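Local coordinates for protein phosphoacetylglucosamine mutase (Aspergillus lentulus, PDB 5O9X) that interconverts N-acetylglucosamine 6-phosphate and N-acetylglucosamine 1-phosphate, probably by way of a sugar 1,6-bisphosphate, at residues T337-N341 and R501-R505; P457-V461 and A525-A529. The protein carries 1 engineered substitution. All blocks are in the same frame, centred on the assembly; numbering follows the deposited sequence. Where two conformers were deposited one is given.

Contact 1: T337-N341 and R501-R505; sequences TAYAN and RSFAR. With G16 (1,6-di-O-phosphono-alpha-D-glucopyranose), chain B.
Tyr339 and Phe503 meet because each first torsion swings a ring across the gap: CG of Tyr339 lies opposite its own carbonyl carbon (chi1 -74°), while that of Phe503 sits between backbone N and carbonyl carbon (chi1 67°). The result is a T-shaped pair with ring centroids 4.7 Å apart and planes at 58°, in which Phe503 CZ points at the middle of the Tyr339 face. One face of the Phe503 ring takes a CH-pi contact from Ala338, whose CB lies 3.8 Å from the ring centroid. At the far end of the tyrosine, Arg505 NH1 reaches OH in the guanidinium plane, in a nearly straight 3.0 Å bond. The hydroxyl also donates to a water, which in turn donates to Phe503 O, so the hydroxyl is tied to the strand directly through Arg505 and, by way of the water, to its backbone. The same NH1 bonds the sugar bisphosphate at O1P (2.8 Å), and Arg505 NH2 takes O3P (2.9 Å), gripping the 6-phosphate with two parallel-running arms. Arg505 NE has its own salt-bridge partner, Glu477. Thr337 to Ala340 form a type I turn, which presents Ala338 and Tyr339 to strand 501-506. Here domain III meets the C-terminal domain at the phosphate-binding edge of the active-site cleft, characteristic of the four-domain phosphohexomutase fold.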
ATOM      1  N   THR A 337      -0.388  -0.847  12.677  1.00 15.40           N
ATOM      2  CA  THR A 337      -1.822  -0.654  12.973  1.00 14.28           C
ATOM      3  C   THR A 337      -2.286  -1.752  13.943  1.00 14.79           C
ATOM      4  O   THR A 337      -1.520  -2.667  14.285  1.00 16.01           O
ATOM      5  CB  THR A 337      -2.710  -0.580  11.713  1.00 14.08           C
ATOM      6  OG1 THR A 337      -2.838  -1.899  11.087  1.00 15.28           O
ATOM      7  CG2 THR A 337      -2.004   0.334  10.652  1.00 13.58           C
ATOM      8  N   ALA A 338      -3.571  -1.714  14.287  1.00 13.78           N
ATOM      9  CA  ALA A 338      -4.147  -2.626  15.277  1.00 13.91           C
ATOM     10  C   ALA A 338      -4.202  -4.054  14.707  1.00 13.06           C
ATOM     11  O   ALA A 338      -4.273  -4.987  15.496  1.00 14.73           O
ATOM     12  CB  ALA A 338      -5.542  -2.098  15.689  1.00 12.28           C
ATOM     13  N   TYR A 339      -4.056  -4.234  13.377  1.00 11.39           N
ATOM     14  CA  TYR A 339      -4.077  -5.570  12.782  1.00 12.02           C
ATOM     15  C   TYR A 339      -2.728  -6.269  13.029  1.00 13.83           C
ATOM     16  O   TYR A 339      -2.615  -7.478  12.701  1.00 14.45           O
ATOM     17  CB  TYR A 339      -4.284  -5.462  11.249  1.00 12.67           C
ATOM     18  CG  TYR A 339      -5.733  -5.081  10.951  1.00 12.50           C
ATOM     19  CD1 TYR A 339      -6.744  -6.034  11.119  1.00 13.52           C
ATOM     20  CD2 TYR A 339      -6.078  -3.767  10.674  1.00 14.55           C
ATOM     21  CE1 TYR A 339      -8.065  -5.718  10.908  1.00 13.56           C
ATOM     22  CE2 TYR A 339      -7.420  -3.433  10.436  1.00 14.75           C
ATOM     23  CZ  TYR A 339      -8.393  -4.419  10.616  1.00 14.26           C
ATOM     24  OH  TYR A 339      -9.736  -4.111  10.472  1.00 14.22           O
ATOM     25  N   ALA A 340      -1.691  -5.537  13.496  1.00 13.31           N
ATOM     26  CA  ALA A 340      -0.415  -6.193  13.764  1.00 13.94           C
ATOM     27  C   ALA A 340      -0.543  -7.253  14.856  1.00 13.99           C
ATOM     28  O   ALA A 340      -1.209  -7.030  15.892  1.00 15.26           O
ATOM     29  CB  ALA A 340       0.665  -5.186  14.183  1.00 13.64           C
ATOM     30  N   ASN A 341       0.059  -8.394  14.636  1.00 13.12           N
ATOM     31  CA  ASN A 341       0.026  -9.436  15.673  1.00 14.53           C
ATOM     32  C   ASN A 341       0.694  -8.917  16.965  1.00 14.61           C
ATOM     33  O   ASN A 341       1.756  -8.271  16.919  1.00 14.56           O
ATOM     34  CB  ASN A 341       0.812 -10.646  15.174  1.00 15.49           C
ATOM     35  CG  ASN A 341       0.513 -11.860  15.981  1.00 18.79           C
ATOM     36  OD1 ASN A 341       1.098 -12.042  17.061  1.00 18.72           O
ATOM     37  ND2 ASN A 341      -0.423 -12.665  15.511  1.00 13.88           N
ATOM     38  N   ARG A 501      -7.327 -10.497  22.322  1.00 15.88           N
ATOM     39  CA  ARG A 501      -7.437  -9.130  21.813  0.50 17.54           C
ATOM     40  C   ARG A 501      -8.258  -9.179  20.535  1.00 16.17           C
ATOM     41  O   ARG A 501      -7.940  -9.938  19.623  1.00 14.97           O
ATOM     42  CB  ARG A 501      -6.060  -8.479  21.603  0.50 19.42           C
ATOM     43  CG  ARG A 501      -6.088  -6.930  21.642  0.50 22.54           C
ATOM     44  CD  ARG A 501      -4.704  -6.247  21.526  0.50 25.09           C
ATOM     45  NE  ARG A 501      -4.654  -5.600  20.234  0.50 28.48           N
ATOM     46  CZ  ARG A 501      -4.261  -6.196  19.116  0.50 28.83           C
ATOM     47  NH1 ARG A 501      -3.791  -7.427  19.145  0.50 29.41           N
ATOM     48  NH2 ARG A 501      -4.328  -5.552  17.980  0.50 27.07           N
ATOM     49  N   SER A 502      -9.340  -8.396  20.507  1.00 16.61           N
ATOM     50  CA  SER A 502     -10.203  -8.357  19.315  1.00 14.71           C
ATOM     51  C   SER A 502     -10.723  -6.980  19.088  1.00 15.03           C
ATOM     52  O   SER A 502     -10.960  -6.234  20.044  1.00 15.82           O
ATOM     53  CB  SER A 502     -11.344  -9.433  19.397  1.00 15.78           C
ATOM     54  OG  SER A 502     -12.113  -9.418  18.192  1.00 16.22           O
ATOM     55  N   PHE A 503     -10.856  -6.572  17.805  1.00 14.16           N
ATOM     56  CA  PHE A 503     -11.508  -5.297  17.512  1.00 14.15           C
ATOM     57  C   PHE A 503     -12.284  -5.424  16.184  1.00 14.69           C
ATOM     58  O   PHE A 503     -11.933  -6.228  15.359  1.00 15.94           O
ATOM     59  CB  PHE A 503     -10.572  -4.106  17.450  1.00 13.12           C
ATOM     60  CG  PHE A 503      -9.611  -4.158  16.285  1.00 14.56           C
ATOM     61  CD1 PHE A 503      -8.464  -5.059  16.312  1.00 13.11           C
ATOM     62  CD2 PHE A 503      -9.754  -3.274  15.214  1.00 14.92           C
ATOM     63  CE1 PHE A 503      -7.566  -5.101  15.211  1.00 14.34           C
ATOM     64  CE2 PHE A 503      -8.839  -3.334  14.115  1.00 14.60           C
ATOM     65  CZ  PHE A 503      -7.793  -4.277  14.103  1.00 14.68           C
ATOM     66  N   ALA A 504     -13.326  -4.610  16.033  1.00 14.45           N
ATOM     67  CA  ALA A 504     -14.154  -4.577  14.818  1.00 13.02           C
ATOM     68  C   ALA A 504     -14.181  -3.147  14.246  1.00 15.20           C
ATOM     69  O   ALA A 504     -14.301  -2.159  15.002  1.00 13.06           O
ATOM     70  CB  ALA A 504     -15.612  -5.025  15.161  1.00 13.65           C
ATOM     71  N   ARG A 505     -14.176  -2.997  12.901  1.00 14.46           N
ATOM     72  CA  ARG A 505     -14.250  -1.641  12.339  1.00 15.08           C
ATOM     73  C   ARG A 505     -14.749  -1.826  10.909  1.00 15.91           C
ATOM     74  O   ARG A 505     -14.532  -2.896  10.274  1.00 13.72           O
ATOM     75  CB  ARG A 505     -12.915  -0.897  12.270  1.00 15.22           C
ATOM     76  CG  ARG A 505     -11.764  -1.742  11.661  1.00 17.02           C
ATOM     77  CD  ARG A 505     -10.462  -0.917  11.458  1.00 16.99           C
ATOM     78  NE  ARG A 505     -10.547  -0.029  10.284  1.00 15.68           N
ATOM     79  CZ  ARG A 505     -10.407  -0.427   8.998  1.00 16.57           C
ATOM     80  NH1 ARG A 505     -10.249  -1.718   8.652  1.00 14.98           N
ATOM     81  NH2 ARG A 505     -10.461   0.478   8.035  1.00 15.67           N
TER
HETATM   82  C1  G16 B 601      -6.039  -0.429   0.986  1.00 19.76           C
HETATM   83  C2  G16 B 601      -5.163   0.557   1.752  1.00 27.33           C
HETATM   84  C3  G16 B 601      -4.491  -0.157   2.968  1.00 24.16           C
HETATM   85  C4  G16 B 601      -5.471  -0.835   3.909  1.00 22.73           C
HETATM   86  C5  G16 B 601      -6.308  -1.809   3.089  1.00 22.52           C
HETATM   87  C6  G16 B 601      -7.522  -2.357   3.804  1.00 20.51           C
HETATM   88  O1  G16 B 601      -5.212  -1.472   0.461  1.00 20.16           O
HETATM   89  O2  G16 B 601      -4.158   1.220   0.925  1.00 31.53           O
HETATM   90  O3  G16 B 601      -3.683   0.770   3.577  1.00 27.54           O
HETATM   91  O4  G16 B 601      -4.845  -1.627   5.011  1.00 22.37           O
HETATM   92  O5  G16 B 601      -6.962  -1.148   1.979  1.00 20.78           O
HETATM   93  O6  G16 B 601      -8.379  -1.185   4.172  1.00 16.99           O
HETATM   94  P   G16 B 601      -9.821  -1.466   4.862  1.00 16.36           P
HETATM   95  O1P G16 B 601      -9.617  -2.421   6.061  1.00 15.51           O
HETATM   96  O2P G16 B 601     -10.714  -2.176   3.817  1.00 16.18           O
HETATM   97  O3P G16 B 601     -10.465  -0.104   5.198  1.00 18.19           O
HETATM   98  P'  G16 B 601      -5.097  -1.794  -1.141  1.00 18.22           P
HETATM   99  O1X G16 B 601      -5.189  -0.444  -1.903  1.00 17.73           O
HETATM  100  O2X G16 B 601      -6.372  -2.607  -1.534  1.00 17.83           O
HETATM  101  O3X G16 B 601      -3.911  -2.670  -1.356  1.00 18.11           O
HETATM  102  O   HOH W   1     -11.066  -5.405  12.494  1.00 12.66           O

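Contact 2: P457-V461 and A525-A529; sequences PSRLV and ADDLA
Arg459 leans from its strand onto Ala529 and Asp526 of the helix. Its CB starts 3.9 Å from Ala529 CB, and CG comes to 3.5 Å from that alanine CB. With CG opposite the backbone N (chi1 171°), the chain then bends at its second and third torsions, carrying CD away from Ala529 to within 4.0 Å of Asp526 OD1. Arg459 NE makes a salt bridge to Asp526 OD1 at 2.9 Å, weak as a hydrogen bond because its N-H points well off line. Arg459 NH2 lies 3.0 Å from Asp526 OD1, and the two flat groups stand 79° apart, so this is no coplanar, two-oxygen pairing. OD1 also has a salt bridge to Arg522, one turn earlier on helix 522-539; sharing by two arginines would probably favour the charged form. The setting is a beta-alpha layer of the C-terminal domain: 458-463 is an edge strand of a three-stranded antiparallel sheet, and the helix runs over it at 27° with the segment axes 7.5 Å apart. Alanines face the strand, with no bulk beyond CB. Ala525 CB sits 3.4 Å from Pro457 O, and Val461 turns CG2 onto Ala529 CB at 4.0 Å. Arg522 also bonds the strand itself, through Ser458 O.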
ATOM      1  N   PRO A 457      -1.771 -17.015  17.603  1.00 17.92           N
ATOM      2  CA  PRO A 457      -2.824 -17.467  16.680  1.00 17.81           C
ATOM      3  C   PRO A 457      -3.811 -16.331  16.488  1.00 18.20           C
ATOM      4  O   PRO A 457      -4.192 -15.675  17.475  1.00 18.01           O
ATOM      5  CB  PRO A 457      -3.463 -18.650  17.442  1.00 18.10           C
ATOM      6  CG  PRO A 457      -2.194 -19.300  18.095  1.00 17.51           C
ATOM      7  CD  PRO A 457      -1.433 -18.056  18.610  1.00 18.47           C
ATOM      8  N   SER A 458      -4.166 -16.057  15.233  1.00 16.48           N
ATOM      9  CA  SER A 458      -5.102 -14.953  14.958  1.00 16.09           C
ATOM     10  C   SER A 458      -6.084 -15.318  13.869  1.00 15.58           C
ATOM     11  O   SER A 458      -5.941 -16.359  13.163  1.00 15.87           O
ATOM     12  CB  SER A 458      -4.310 -13.699  14.556  1.00 16.26           C
ATOM     13  OG  SER A 458      -3.708 -13.883  13.279  1.00 16.05           O
ATOM     14  N   ARG A 459      -7.063 -14.441  13.675  1.00 14.75           N
ATOM     15  CA  ARG A 459      -8.148 -14.767  12.749  1.00 17.53           C
ATOM     16  C   ARG A 459      -8.779 -13.486  12.284  1.00 16.34           C
ATOM     17  O   ARG A 459      -8.996 -12.599  13.105  1.00 17.74           O
ATOM     18  CB  ARG A 459      -9.202 -15.663  13.509  1.00 18.27           C
ATOM     19  CG  ARG A 459     -10.497 -15.906  12.755  1.00 25.27           C
ATOM     20  CD  ARG A 459     -10.389 -16.842  11.594  1.00 27.14           C
ATOM     21  NE  ARG A 459      -9.691 -18.112  11.984  1.00 37.07           N
ATOM     22  CZ  ARG A 459      -9.736 -19.242  11.282  1.00 43.35           C
ATOM     23  NH1 ARG A 459     -10.486 -19.293  10.185  1.00 48.77           N
ATOM     24  NH2 ARG A 459      -9.041 -20.321  11.654  1.00 39.60           N
ATOM     25  N   LEU A 460      -9.057 -13.393  10.975  1.00 16.20           N
ATOM     26  CA  LEU A 460      -9.886 -12.289  10.416  1.00 15.25           C
ATOM     27  C   LEU A 460     -11.232 -12.829  10.007  1.00 15.19           C
ATOM     28  O   LEU A 460     -11.302 -13.947   9.442  1.00 15.53           O
ATOM     29  CB  LEU A 460      -9.216 -11.672   9.157  1.00 14.77           C
ATOM     30  CG  LEU A 460      -7.993 -10.749   9.469  1.00 16.15           C
ATOM     31  CD1 LEU A 460      -7.079 -10.548   8.253  1.00 15.18           C
ATOM     32  CD2 LEU A 460      -8.379  -9.372  10.093  1.00 13.63           C
ATOM     33  N   VAL A 461     -12.312 -12.085  10.270  1.00 14.09           N
ATOM     34  CA  VAL A 461     -13.658 -12.467   9.751  1.00 13.70           C
ATOM     35  C   VAL A 461     -14.267 -11.257   9.086  1.00 15.28           C
ATOM     36  O   VAL A 461     -14.325 -10.170   9.723  1.00 13.79           O
ATOM     37  CB  VAL A 461     -14.618 -12.867  10.905  1.00 15.00           C
ATOM     38  CG1 VAL A 461     -16.007 -13.368  10.345  1.00 16.53           C
ATOM     39  CG2 VAL A 461     -13.995 -13.944  11.748  1.00 16.23           C
ATOM     40  N   ALA A 525      -8.390 -18.171  19.791  1.00 16.24           N
ATOM     41  CA  ALA A 525      -8.501 -17.057  18.810  1.00 16.33           C
ATOM     42  C   ALA A 525      -9.723 -17.276  17.926  1.00 17.09           C
ATOM     43  O   ALA A 525     -10.400 -16.319  17.579  1.00 16.16           O
ATOM     44  CB  ALA A 525      -7.261 -16.958  17.944  1.00 15.15           C
ATOM     45  N   ASP A 526      -9.974 -18.526  17.485  1.00 16.42           N
ATOM     46  CA  ASP A 526     -11.127 -18.765  16.624  1.00 19.18           C
ATOM     47  C   ASP A 526     -12.446 -18.521  17.365  1.00 19.82           C
ATOM     48  O   ASP A 526     -13.415 -18.006  16.785  1.00 20.86           O
ATOM     49  CB  ASP A 526     -11.076 -20.246  16.153  1.00 21.30           C
ATOM     50  CG  ASP A 526      -9.989 -20.467  15.048  1.00 25.37           C
ATOM     51  OD1 ASP A 526      -9.494 -19.482  14.502  1.00 27.17           O
ATOM     52  OD2 ASP A 526      -9.651 -21.593  14.730  1.00 26.31           O
ATOM     53  N   ASP A 527     -12.471 -18.906  18.642  1.00 17.68           N
ATOM     54  CA  ASP A 527     -13.707 -18.706  19.430  1.00 18.29           C
ATOM     55  C   ASP A 527     -13.991 -17.223  19.642  1.00 17.04           C
ATOM     56  O   ASP A 527     -15.114 -16.744  19.461  1.00 16.77           O
ATOM     57  CB  ASP A 527     -13.530 -19.384  20.785  1.00 15.33           C
ATOM     58  CG  ASP A 527     -14.848 -19.540  21.552  1.00 19.91           C
ATOM     59  OD1 ASP A 527     -15.856 -19.773  20.857  1.00 18.41           O
ATOM     60  OD2 ASP A 527     -14.826 -19.431  22.824  1.00 20.15           O
ATOM     61  N   LEU A 528     -12.940 -16.475  19.970  1.00 13.47           N
ATOM     62  CA  LEU A 528     -13.094 -15.037  20.206  1.00 13.90           C
ATOM     63  C   LEU A 528     -13.557 -14.371  18.909  1.00 14.58           C
ATOM     64  O   LEU A 528     -14.518 -13.576  18.912  1.00 15.56           O
ATOM     65  CB  LEU A 528     -11.747 -14.453  20.696  1.00 14.50           C
ATOM     66  CG  LEU A 528     -11.749 -12.925  20.900  1.00 13.02           C
ATOM     67  CD1 LEU A 528     -12.868 -12.334  21.784  1.00 13.51           C
ATOM     68  CD2 LEU A 528     -10.332 -12.576  21.513  1.00 14.12           C
ATOM     69  N   ALA A 529     -12.934 -14.724  17.789  1.00 15.65           N
ATOM     70  CA  ALA A 529     -13.284 -14.075  16.506  1.00 15.04           C
ATOM     71  C   ALA A 529     -14.746 -14.384  16.157  1.00 15.34           C
ATOM     72  O   ALA A 529     -15.458 -13.494  15.722  1.00 14.23           O
ATOM     73  CB  ALA A 529     -12.406 -14.629  15.383  1.00 16.06           C
TER

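Overall arrangement
From the N terminus, the chain first reaches 337-341, the loop leaving strand 332-337 of domain III, and then 457-461, which opens the C-terminal sheet. Strand 501-506 brings it back to the loop, and contact 1 closes a long excursion; helix 522-539 then returns to 457-461, closing the shorter one of contact 2. The segments alternate, so the contacts cross rather than nest. Their centres lie 11 Å apart, and both reach the same three-stranded sheet: contact 1 joins it to domain III beside the ligand, contact 2 to its own helix. Tyr339 packs on Leu460, and Ser502 on Leu528, linking the two.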